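Local coordinates for acetylserotonin O-methyltransferase (Homo sapiens, PDB 4A6E), which transfers a methyl group from S-adenosylmethionine to N-acetylserotonin, yielding the hormone melatonin and S-adenosylhomocysteine, at residues 284-289 against 311-316; 254-259 against 305-310; 33-38 against 93-98. All coordinates share one frame; numbering follows the deposited sequence.

How the contacts relate
Following the chain from the N terminus, contact 3 comes first: helix 33-39 meets the loop behind helix 88-93, closing a long loop holding the small antiparallel sheet and helices 46-53, 57-69 and 88-93. Contacts 1 and 2 lie later, in the methyltransferase domain, about 35 and 33 Å from contact 3 between centres and across the chain's centre from it. They cross along the chain, in the order 254-259, 284-289, 305-310, 311-316, so the second loop opens before the first has closed. Together they tie the end of helix 294-306 and the turn to helix 314-323 to the loops after strands 247-251 and 278-283. An R312-D259 salt bridge and a probable E311-H255 hydrogen bond join them.

Contact 1 (284-289 against 311-316); sequences SLLDED and ERTPTH
L286 carries the dense half of this contact. Its backbone N donates to R312 O at 3.2 Å in a nearly straight bond (169°), while its carbonyl lies against the CA of T313 and the CD of P314. Branch CD2 turns the other way, onto the backbone carbonyl of E311. On the other side of the backbone, CD1 of L285 meets CG of P314 at 4.0 Å, and F331 of strand 329-332 touches both side chains. Two waters extend the buried side: one links S284 O to E311 OE1 and R312 N, the other joins S284 N to the same OE1, whereas OE2 of E311 is hydrogen-bonded to ND1 of H255, the presumed catalytic histidine. Residues 311-316 run into helix 314-323 of this class I-like methyltransferase domain, with T313 as N-cap; its OG1 accepts weakly from H316 N. The solvent side is looser and polar. E288, exposed and bent at chi2 (-65°), swings its carboxylate across T313 and T315 at about a right angle. OE2 takes the N-H of T315 on its syn lone pair at 3.1 Å, and OE1 receives only a weak bond from T313 OG1 at 3.5 Å.

Contact 2 (254-259 against 305-310); sequences LHDWAD and VQTEGQ. With ASE (N-acetyl serotonin), chain D; SAM (S-adenosylmethionine), chain C.
The side chains of D256 and T307 cross obliquely where the loop after strand 247-251 meets the end of helix 294-306, and the aspartate can be followed atom by atom. Its CB lies over one face of the W257 ring, toward the rim, and touches CB of T307. CG comes next, 3.5 Å from O10 of N-acetylserotonin. At the tip the two oxygens part: OD1 accepts a hydrogen bond from that hydroxyl and has CG2 of T307 alongside at 3.6 Å, while OD2 rests 3.5 Å from C5' of S-adenosylmethionine. The backbone beneath is pinned as well, since D256 O receives the N-H of E308 at 2.9 Å.

T307 forms an ST turn, its OG1 accepting from G309 N in an almost straight bond (169°); the same hydroxyl is bonded to M303 O. This turn carries CA of G309 against H255 O. Farther out, OE1 of E308 reaches the edge of the W257 ring, 3.4 Å from CE3, with carboxylate and ring planes 70° apart, and N7 of the cofactor meets that ring at another part of its edge.

H255 swings its ring to the substrate with CG between backbone N and carbonyl carbon (chi1 81°). NE2 donates to O10 at 2.8 Å; E311, beyond the imidazole, is its second-shell partner. The hydroxyl to be methylated is thus gripped by two residues beside the methyl donor, consistent with the inferred part of H255 in proton transfer, as donor or acceptor.

Contact 3 (33-38 against 93-98); sequences VFDLLA and YLTTVS
D35 grips T96 with both carboxylate oxygens, each taking a different donor of the same residue. OD1 uses its syn lone pair for the backbone N-H of T96, at 2.8 Å, whereas OD2 receives the hydroxyl OG1 at 2.7 Å from above the carboxylate plane. The conformations of both side chains make this possible. In D35 a chi1 of -80° sets CG beside the backbone N and anti to the carbonyl carbon, carrying the carboxylate off the helix toward the loop. In T96 the hydroxyl sits between the backbone N and the carbonyl carbon (chi1 54°), and from there it reaches the same carboxylate as its own N-H. The two side chains cross at about a right angle.

Helix 33-39 belongs to the dimerisation domain, whose helices and small antiparallel sheet are consistent with a winged-helix arrangement; the loop comes from behind helix 88-93 and leads on to helix 103-117. One turn of that loop is drawn together by a weak bond from S98 N to T95 O.

On the buried side F34 and L94 lie side by side and point the same way. Each has CG anti to its carbonyl carbon, and the near-extended chi2 of L94 (164°) sends CD1 over one face of the phenyl ring, 3.9 Å from its centroid, as a CH-pi contact. Nearer the backbone, CB of L94 lies 3.5 Å from CD2 of F34, and the carbonyl oxygen of L94 abuts CB of F34. Behind this pair stand A28 and L25 of helix 7-31, while L12 of the second subunit packs on L94.

Contact 1 (284-289 against 311-316)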
loop_
_atom_site.group_PDB
_atom_site.type_symbol
_atom_site.label_atom_id
_atom_site.label_comp_id
_atom_site.label_asym_id
_atom_site.label_seq_id
_atom_site.Cartn_x
_atom_site.Cartn_y
_atom_site.Cartn_z
ATOM N N SER A 284 -10.687 -11.895 -15.108
ATOM C CA SER A 284 -10.112 -10.626 -15.566
ATOM C C SER A 284 -9.047 -10.979 -16.629
ATOM O O SER A 284 -7.968 -11.484 -16.303
ATOM C CB SER A 284 -9.497 -9.840 -14.409
ATOM O OG SER A 284 -9.171 -8.518 -14.811
ATOM N N LEU A 285 -9.383 -10.772 -17.898
ATOM C CA LEU A 285 -8.484 -11.105 -18.998
ATOM C C LEU A 285 -7.270 -10.187 -19.063
ATOM O O LEU A 285 -7.400 -8.966 -18.970
ATOM C CB LEU A 285 -9.211 -11.124 -20.358
ATOM C CG LEU A 285 -10.360 -12.125 -20.554
ATOM C CD1 LEU A 285 -11.107 -11.829 -21.856
ATOM C CD2 LEU A 285 -9.862 -13.567 -20.544
ATOM N N LEU A 286 -6.106 -10.789 -19.258
ATOM C CA LEU A 286 -4.821 -10.129 -19.402
ATOM C C LEU A 286 -4.617 -9.807 -20.876
ATOM O O LEU A 286 -5.002 -10.612 -21.729
ATOM C CB LEU A 286 -3.750 -11.133 -18.933
ATOM C CG LEU A 286 -2.489 -10.678 -18.193
ATOM C CD1 LEU A 286 -2.793 -9.713 -17.058
ATOM C CD2 LEU A 286 -1.768 -11.884 -17.643
ATOM N N ASP A 287 -4.029 -8.632 -21.188
ATOM C CA ASP A 287 -3.721 -8.251 -22.574
ATOM C C ASP A 287 -2.731 -9.293 -23.124
ATOM O O ASP A 287 -1.940 -9.854 -22.357
ATOM C CB ASP A 287 -3.118 -6.836 -22.657
ATOM C CG ASP A 287 -4.006 -5.675 -22.206
ATOM O OD1 ASP A 287 -5.242 -5.858 -22.129
ATOM O OD2 ASP A 287 -3.463 -4.562 -21.980
ATOM N N GLU A 288 -2.805 -9.583 -24.426
ATOM C CA GLU A 288 -1.977 -10.603 -25.073
ATOM C C GLU A 288 -0.459 -10.572 -24.825
ATOM O O GLU A 288 0.190 -11.616 -24.882
ATOM C CB GLU A 288 -2.330 -10.755 -26.552
ATOM C CG GLU A 288 -3.635 -11.504 -26.797
ATOM C CD GLU A 288 -3.737 -12.971 -26.408
ATOM O OE1 GLU A 288 -2.691 -13.613 -26.161
ATOM O OE2 GLU A 288 -4.881 -13.478 -26.358
ATOM N N ASP A 289 0.089 -9.395 -24.507
ATOM C CA ASP A 289 1.516 -9.196 -24.228
ATOM C C ASP A 289 1.830 -9.278 -22.713
ATOM O O ASP A 289 2.936 -8.945 -22.280
ATOM C CB ASP A 289 2.018 -7.891 -24.900
ATOM C CG ASP A 289 1.486 -6.558 -24.372
ATOM O OD1 ASP A 289 0.695 -6.565 -23.403
ATOM O OD2 ASP A 289 1.905 -5.504 -24.898
ATOM N N GLU A 311 -3.232 -14.918 -13.526
ATOM C CA GLU A 311 -4.207 -14.384 -14.465
ATOM C C GLU A 311 -3.752 -14.857 -15.851
ATOM O O GLU A 311 -2.582 -15.249 -16.026
ATOM C CB GLU A 311 -4.378 -12.855 -14.352
ATOM C CG GLU A 311 -4.982 -12.396 -13.021
ATOM C CD GLU A 311 -6.188 -13.120 -12.432
ATOM O OE1 GLU A 311 -7.030 -13.644 -13.200
ATOM O OE2 GLU A 311 -6.321 -13.106 -11.188
ATOM N N ARG A 312 -4.699 -14.960 -16.802
ATOM C CA ARG A 312 -4.364 -15.502 -18.125
ATOM C C ARG A 312 -4.918 -14.671 -19.259
ATOM O O ARG A 312 -5.907 -13.945 -19.073
ATOM C CB ARG A 312 -4.807 -16.975 -18.237
ATOM C CG ARG A 312 -4.135 -17.912 -17.225
ATOM C CD ARG A 312 -4.638 -19.316 -17.388
ATOM N NE ARG A 312 -3.794 -20.295 -16.705
ATOM C CZ ARG A 312 -4.047 -20.794 -15.502
ATOM N NH1 ARG A 312 -5.113 -20.396 -14.820
ATOM N NH2 ARG A 312 -3.233 -21.693 -14.968
ATOM N N THR A 313 -4.259 -14.765 -20.429
ATOM C CA THR A 313 -4.627 -14.076 -21.680
ATOM C C THR A 313 -5.706 -14.904 -22.408
ATOM O O THR A 313 -5.726 -16.124 -22.214
ATOM C CB THR A 313 -3.385 -13.891 -22.607
ATOM O OG1 THR A 313 -2.918 -15.159 -23.084
ATOM C CG2 THR A 313 -2.259 -13.091 -21.962
ATOM N N PRO A 314 -6.576 -14.295 -23.284
ATOM C CA PRO A 314 -7.589 -15.094 -24.013
ATOM C C PRO A 314 -7.062 -16.345 -24.723
ATOM O O PRO A 314 -7.702 -17.401 -24.684
ATOM C CB PRO A 314 -8.172 -14.080 -24.996
ATOM C CG PRO A 314 -8.065 -12.794 -24.261
ATOM C CD PRO A 314 -6.705 -12.863 -23.637
ATOM N N THR A 315 -5.885 -16.229 -25.341
ATOM C CA THR A 315 -5.185 -17.304 -26.040
ATOM C C THR A 315 -4.876 -18.461 -25.085
ATOM O O THR A 315 -5.026 -19.624 -25.462
ATOM C CB THR A 315 -3.953 -16.691 -26.717
ATOM O OG1 THR A 315 -4.350 -16.209 -28.007
ATOM C CG2 THR A 315 -2.756 -17.651 -26.811
ATOM N N HIS A 316 -4.446 -18.127 -23.850
ATOM C CA HIS A 316 -4.125 -19.098 -22.814
ATOM C C HIS A 316 -5.377 -19.892 -22.378
ATOM O O HIS A 316 -5.322 -21.129 -22.267
ATOM C CB HIS A 316 -3.459 -18.392 -21.641
ATOM C CG HIS A 316 -2.760 -19.314 -20.699
ATOM N ND1 HIS A 316 -1.995 -18.818 -19.659
ATOM C CD2 HIS A 316 -2.722 -20.671 -20.673
ATOM C CE1 HIS A 316 -1.523 -19.883 -19.031
ATOM N NE2 HIS A 316 -1.939 -21.023 -19.607
HETATM O O HOH W 1 -7.447 -14.022 -15.911
HETATM O O HOH W 2 -9.595 -13.052 -12.834
#

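Contact 2 (254-259 against 305-310)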
loop_
_atom_site.group_PDB
_atom_site.type_symbol
_atom_site.label_atom_id
_atom_site.label_comp_id
_atom_site.label_asym_id
_atom_site.label_seq_id
_atom_site.Cartn_x
_atom_site.Cartn_y
_atom_site.Cartn_z
ATOM N N LEU A 254 -10.555 -20.866 -12.155
ATOM C CA LEU A 254 -9.329 -21.171 -12.924
ATOM C C LEU A 254 -8.075 -20.395 -12.509
ATOM O O LEU A 254 -6.987 -20.977 -12.470
ATOM C CB LEU A 254 -9.548 -21.154 -14.460
ATOM C CG LEU A 254 -10.647 -22.078 -15.051
ATOM C CD1 LEU A 254 -10.812 -21.854 -16.576
ATOM C CD2 LEU A 254 -10.356 -23.539 -14.767
ATOM N N HIS A 255 -8.241 -19.119 -12.112
ATOM C CA HIS A 255 -7.132 -18.278 -11.658
ATOM C C HIS A 255 -6.482 -18.746 -10.327
ATOM O O HIS A 255 -5.403 -18.265 -9.999
ATOM C CB HIS A 255 -7.509 -16.779 -11.661
ATOM C CG HIS A 255 -8.291 -16.305 -10.467
ATOM N ND1 HIS A 255 -8.187 -14.999 -10.005
ATOM C CD2 HIS A 255 -9.174 -16.967 -9.682
ATOM C CE1 HIS A 255 -8.993 -14.918 -8.955
ATOM N NE2 HIS A 255 -9.612 -16.073 -8.724
ATOM N N ASP A 256 -7.108 -19.689 -9.589
ATOM C CA ASP A 256 -6.570 -20.176 -8.311
ATOM C C ASP A 256 -5.586 -21.300 -8.528
ATOM O O ASP A 256 -4.836 -21.650 -7.607
ATOM C CB ASP A 256 -7.692 -20.752 -7.422
ATOM C CG ASP A 256 -8.785 -19.822 -6.939
ATOM O OD1 ASP A 256 -8.578 -18.591 -6.977
ATOM O OD2 ASP A 256 -9.820 -20.331 -6.434
ATOM N N TRP A 257 -5.654 -21.939 -9.704
ATOM C CA TRP A 257 -4.888 -23.143 -9.973
ATOM C C TRP A 257 -3.939 -23.100 -11.141
ATOM O O TRP A 257 -4.102 -22.310 -12.077
ATOM C CB TRP A 257 -5.845 -24.321 -10.141
ATOM C CG TRP A 257 -6.943 -24.395 -9.118
ATOM C CD1 TRP A 257 -8.268 -24.129 -9.324
ATOM C CD2 TRP A 257 -6.822 -24.800 -7.741
ATOM N NE1 TRP A 257 -8.980 -24.339 -8.163
ATOM C CE2 TRP A 257 -8.120 -24.767 -7.179
ATOM C CE3 TRP A 257 -5.744 -25.213 -6.931
ATOM C CZ2 TRP A 257 -8.368 -25.118 -5.837
ATOM C CZ3 TRP A 257 -5.989 -25.559 -5.601
ATOM C CH2 TRP A 257 -7.286 -25.512 -5.068
ATOM N N ALA A 258 -2.945 -23.997 -11.086
ATOM C CA ALA A 258 -1.946 -24.184 -12.134
ATOM C C ALA A 258 -2.583 -24.941 -13.351
ATOM O O ALA A 258 -3.611 -25.633 -13.198
ATOM C CB ALA A 258 -0.767 -24.951 -11.562
ATOM N N ASP A 259 -1.974 -24.798 -14.556
ATOM C CA ASP A 259 -2.471 -25.406 -15.808
ATOM C C ASP A 259 -2.980 -26.846 -15.709
ATOM O O ASP A 259 -4.089 -27.128 -16.168
ATOM C CB ASP A 259 -1.477 -25.219 -16.974
ATOM C CG ASP A 259 -1.504 -23.869 -17.693
ATOM O OD1 ASP A 259 -1.821 -22.842 -17.041
ATOM O OD2 ASP A 259 -1.155 -23.832 -18.891
ATOM N N VAL A 305 0.920 -14.856 -4.528
ATOM C CA VAL A 305 0.929 -14.624 -3.092
ATOM C C VAL A 305 -0.241 -15.351 -2.344
ATOM O O VAL A 305 -0.019 -15.898 -1.261
ATOM C CB VAL A 305 0.938 -13.068 -2.945
ATOM C CG1 VAL A 305 -0.066 -12.530 -1.939
ATOM C CG2 VAL A 305 2.333 -12.528 -2.701
ATOM N N GLN A 306 -1.458 -15.378 -2.927
ATOM C CA GLN A 306 -2.654 -15.939 -2.282
ATOM C C GLN A 306 -3.184 -17.315 -2.729
ATOM O O GLN A 306 -3.948 -17.920 -1.979
ATOM C CB GLN A 306 -3.799 -14.907 -2.249
ATOM C CG GLN A 306 -3.665 -13.874 -1.133
ATOM C CD GLN A 306 -5.024 -13.382 -0.698
ATOM O OE1 GLN A 306 -5.634 -13.917 0.224
ATOM N NE2 GLN A 306 -5.558 -12.386 -1.380
ATOM N N THR A 307 -2.871 -17.773 -3.954
ATOM C CA THR A 307 -3.360 -19.064 -4.455
ATOM C C THR A 307 -2.214 -19.880 -5.067
ATOM O O THR A 307 -1.064 -19.724 -4.658
ATOM C CB THR A 307 -4.542 -18.874 -5.425
ATOM O OG1 THR A 307 -4.066 -18.271 -6.630
ATOM C CG2 THR A 307 -5.718 -18.082 -4.824
ATOM N N GLU A 308 -2.534 -20.750 -6.045
ATOM C CA GLU A 308 -1.587 -21.586 -6.793
ATOM C C GLU A 308 -1.590 -21.226 -8.297
ATOM O O GLU A 308 -0.844 -21.846 -9.068
ATOM C CB GLU A 308 -1.970 -23.064 -6.648
ATOM C CG GLU A 308 -1.375 -23.787 -5.451
ATOM C CD GLU A 308 -2.011 -25.130 -5.137
ATOM O OE1 GLU A 308 -2.514 -25.795 -6.079
ATOM O OE2 GLU A 308 -1.988 -25.524 -3.944
ATOM N N GLY A 309 -2.403 -20.229 -8.684
ATOM C CA GLY A 309 -2.585 -19.827 -10.070
ATOM C C GLY A 309 -1.956 -18.529 -10.518
ATOM O O GLY A 309 -0.909 -18.119 -10.010
ATOM N N GLN A 310 -2.600 -17.892 -11.503
ATOM C CA GLN A 310 -2.204 -16.646 -12.164
ATOM C C GLN A 310 -3.387 -16.118 -12.972
ATOM O O GLN A 310 -4.402 -16.811 -13.138
ATOM C CB GLN A 310 -1.054 -16.924 -13.163
ATOM C CG GLN A 310 -1.434 -17.940 -14.226
ATOM C CD GLN A 310 -0.407 -18.177 -15.279
ATOM O OE1 GLN A 310 0.027 -19.312 -15.472
ATOM N NE2 GLN A 310 -0.149 -17.166 -16.106
HETATM C C1 ASE D . -9.493 -15.707 -5.143
HETATM C C2 ASE D . -9.998 -14.423 -5.343
HETATM C C3 ASE D . -9.520 -13.437 -4.458
HETATM C C4 ASE D . -8.566 -16.060 -4.120
HETATM C C5 ASE D . -8.094 -15.063 -3.261
HETATM C C6 ASE D . -8.550 -13.739 -3.400
HETATM C C7 ASE D . -9.795 -11.993 -4.342
HETATM C C8 ASE D . -9.027 -11.511 -3.312
HETATM N N9 ASE D . -8.278 -12.531 -2.722
HETATM O O10 ASE D . -9.888 -16.669 -5.990
HETATM C C11 ASE D . -10.673 -11.267 -5.313
HETATM C C12 ASE D . -9.694 -10.771 -6.461
HETATM N N13 ASE D . -8.870 -9.646 -5.960
HETATM C C14 ASE D . -7.465 -9.711 -5.968
HETATM C C15 ASE D . -6.691 -8.525 -5.393
HETATM O O16 ASE D . -6.805 -10.705 -6.421
HETATM N N SAM C . -17.209 -17.816 -7.920
HETATM C CA SAM C . -17.062 -16.933 -6.712
HETATM C C SAM C . -16.660 -15.495 -7.044
HETATM O O SAM C . -16.021 -15.224 -8.078
HETATM O OXT SAM C . -16.969 -14.578 -6.239
HETATM C CB SAM C . -16.144 -17.509 -5.662
HETATM C CG SAM C . -14.718 -17.464 -6.223
HETATM S SD SAM C . -13.445 -18.125 -5.092
HETATM C CE SAM C . -12.057 -17.484 -5.860
HETATM C "C5'" SAM C . -13.190 -19.862 -5.551
HETATM C "C4'" SAM C . -14.335 -20.736 -5.041
HETATM O "O4'" SAM C . -13.997 -22.109 -5.367
HETATM C "C3'" SAM C . -14.459 -20.603 -3.505
HETATM O "O3'" SAM C . -15.827 -20.376 -3.251
HETATM C "C2'" SAM C . -13.923 -21.970 -2.954
HETATM O "O2'" SAM C . -14.648 -22.413 -1.806
HETATM C "C1'" SAM C . -14.290 -22.888 -4.158
HETATM N N9 SAM C . -13.581 -24.157 -4.244
HETATM C C8 SAM C . -12.227 -24.339 -4.129
HETATM N N7 SAM C . -11.950 -25.615 -4.262
HETATM C C5 SAM C . -13.080 -26.340 -4.504
HETATM C C6 SAM C . -13.349 -27.714 -4.755
HETATM N N6 SAM C . -12.352 -28.647 -4.820
HETATM N N1 SAM C . -14.623 -28.064 -4.939
HETATM C C2 SAM C . -15.636 -27.131 -4.886
HETATM N N3 SAM C . -15.445 -25.819 -4.698
HETATM C C4 SAM C . -14.170 -25.396 -4.501
#

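Contact 3 (33-38 against 93-98)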
loop_
_atom_site.group_PDB
_atom_site.type_symbol
_atom_site.label_atom_id
_atom_site.label_comp_id
_atom_site.label_asym_id
_atom_site.label_seq_id
_atom_site.Cartn_x
_atom_site.Cartn_y
_atom_site.Cartn_z
ATOM N N VAL A 33 -16.503 4.423 9.950
ATOM C CA VAL A 33 -16.702 5.873 9.878
ATOM C C VAL A 33 -17.765 6.304 8.840
ATOM O O VAL A 33 -18.529 7.231 9.110
ATOM C CB VAL A 33 -15.436 6.805 9.970
ATOM C CG1 VAL A 33 -14.238 6.112 10.615
ATOM C CG2 VAL A 33 -15.050 7.438 8.639
ATOM N N PHE A 34 -17.857 5.593 7.701
ATOM C CA PHE A 34 -18.844 5.881 6.648
ATOM C C PHE A 34 -20.288 5.545 7.038
ATOM O O PHE A 34 -21.198 6.302 6.697
ATOM C CB PHE A 34 -18.461 5.206 5.323
ATOM C CG PHE A 34 -17.052 5.523 4.884
ATOM C CD1 PHE A 34 -16.681 6.827 4.556
ATOM C CD2 PHE A 34 -16.087 4.523 4.820
ATOM C CE1 PHE A 34 -15.368 7.125 4.176
ATOM C CE2 PHE A 34 -14.780 4.820 4.418
ATOM C CZ PHE A 34 -14.423 6.124 4.120
ATOM N N ASP A 35 -20.492 4.416 7.754
ATOM C CA ASP A 35 -21.798 3.969 8.244
ATOM C C ASP A 35 -22.362 4.927 9.290
ATOM O O ASP A 35 -23.556 5.226 9.243
ATOM C CB ASP A 35 -21.707 2.563 8.828
ATOM C CG ASP A 35 -21.716 1.454 7.798
ATOM O OD1 ASP A 35 -22.246 1.680 6.671
ATOM O OD2 ASP A 35 -21.278 0.333 8.138
ATOM N N LEU A 36 -21.494 5.412 10.219
ATOM C CA LEU A 36 -21.845 6.356 11.279
ATOM C C LEU A 36 -22.318 7.690 10.688
ATOM O O LEU A 36 -23.247 8.310 11.235
ATOM C CB LEU A 36 -20.635 6.590 12.214
ATOM C CG LEU A 36 -20.888 7.423 13.473
ATOM C CD1 LEU A 36 -21.577 6.603 14.544
ATOM C CD2 LEU A 36 -19.602 7.953 14.017
ATOM N N LEU A 37 -21.661 8.124 9.577
ATOM C CA LEU A 37 -21.991 9.355 8.850
ATOM C C LEU A 37 -23.340 9.233 8.123
ATOM O O LEU A 37 -24.093 10.209 8.057
ATOM C CB LEU A 37 -20.872 9.750 7.868
ATOM C CG LEU A 37 -19.572 10.294 8.469
ATOM C CD1 LEU A 37 -18.576 10.568 7.386
ATOM C CD2 LEU A 37 -19.795 11.551 9.292
ATOM N N ALA A 38 -23.634 8.027 7.588
ATOM C CA ALA A 38 -24.888 7.699 6.901
ATOM C C ALA A 38 -26.041 7.568 7.911
ATOM O O ALA A 38 -27.169 7.934 7.586
ATOM C CB ALA A 38 -24.730 6.412 6.116
ATOM N N TYR A 93 -20.359 3.091 -2.343
ATOM C CA TYR A 93 -19.444 1.961 -2.167
ATOM C C TYR A 93 -18.919 1.656 -0.765
ATOM O O TYR A 93 -18.348 0.583 -0.558
ATOM C CB TYR A 93 -18.255 2.105 -3.137
ATOM C CG TYR A 93 -18.649 2.332 -4.579
ATOM C CD1 TYR A 93 -19.247 1.315 -5.332
ATOM C CD2 TYR A 93 -18.434 3.562 -5.195
ATOM C CE1 TYR A 93 -19.633 1.528 -6.656
ATOM C CE2 TYR A 93 -18.797 3.776 -6.527
ATOM C CZ TYR A 93 -19.403 2.759 -7.250
ATOM O OH TYR A 93 -19.764 2.970 -8.557
ATOM N N LEU A 94 -19.033 2.596 0.177
ATOM C CA LEU A 94 -18.445 2.358 1.499
ATOM C C LEU A 94 -19.451 2.281 2.666
ATOM O O LEU A 94 -19.055 2.270 3.833
ATOM C CB LEU A 94 -17.296 3.357 1.749
ATOM C CG LEU A 94 -16.233 3.468 0.634
ATOM C CD1 LEU A 94 -15.384 4.720 0.786
ATOM C CD2 LEU A 94 -15.385 2.227 0.566
ATOM N N THR A 95 -20.750 2.174 2.333
ATOM C CA THR A 95 -21.860 2.062 3.279
ATOM C C THR A 95 -22.369 0.612 3.260
ATOM O O THR A 95 -22.703 0.105 2.189
ATOM C CB THR A 95 -22.925 3.115 2.921
ATOM O OG1 THR A 95 -22.486 4.395 3.399
ATOM C CG2 THR A 95 -24.293 2.793 3.491
ATOM N N THR A 96 -22.436 -0.051 4.439
ATOM C CA THR A 96 -22.920 -1.438 4.540
ATOM C C THR A 96 -24.354 -1.604 4.020
ATOM O O THR A 96 -24.651 -2.631 3.406
ATOM C CB THR A 96 -22.639 -2.082 5.910
ATOM O OG1 THR A 96 -23.157 -1.248 6.936
ATOM C CG2 THR A 96 -21.150 -2.321 6.155
ATOM N N VAL A 97 -25.210 -0.562 4.181
ATOM C CA VAL A 97 -26.587 -0.585 3.686
ATOM C C VAL A 97 -26.682 -0.520 2.146
ATOM O O VAL A 97 -27.630 -1.070 1.585
ATOM C CB VAL A 97 -27.537 0.408 4.420
ATOM C CG1 VAL A 97 -27.729 1.709 3.644
ATOM C CG2 VAL A 97 -28.888 -0.237 4.710
ATOM N N SER A 98 -25.708 0.133 1.469
ATOM C CA SER A 98 -25.716 0.271 0.012
ATOM C C SER A 98 -25.632 -1.081 -0.685
ATOM O O SER A 98 -24.858 -1.939 -0.246
ATOM C CB SER A 98 -24.576 1.168 -0.458
ATOM O OG SER A 98 -24.583 1.321 -1.868
#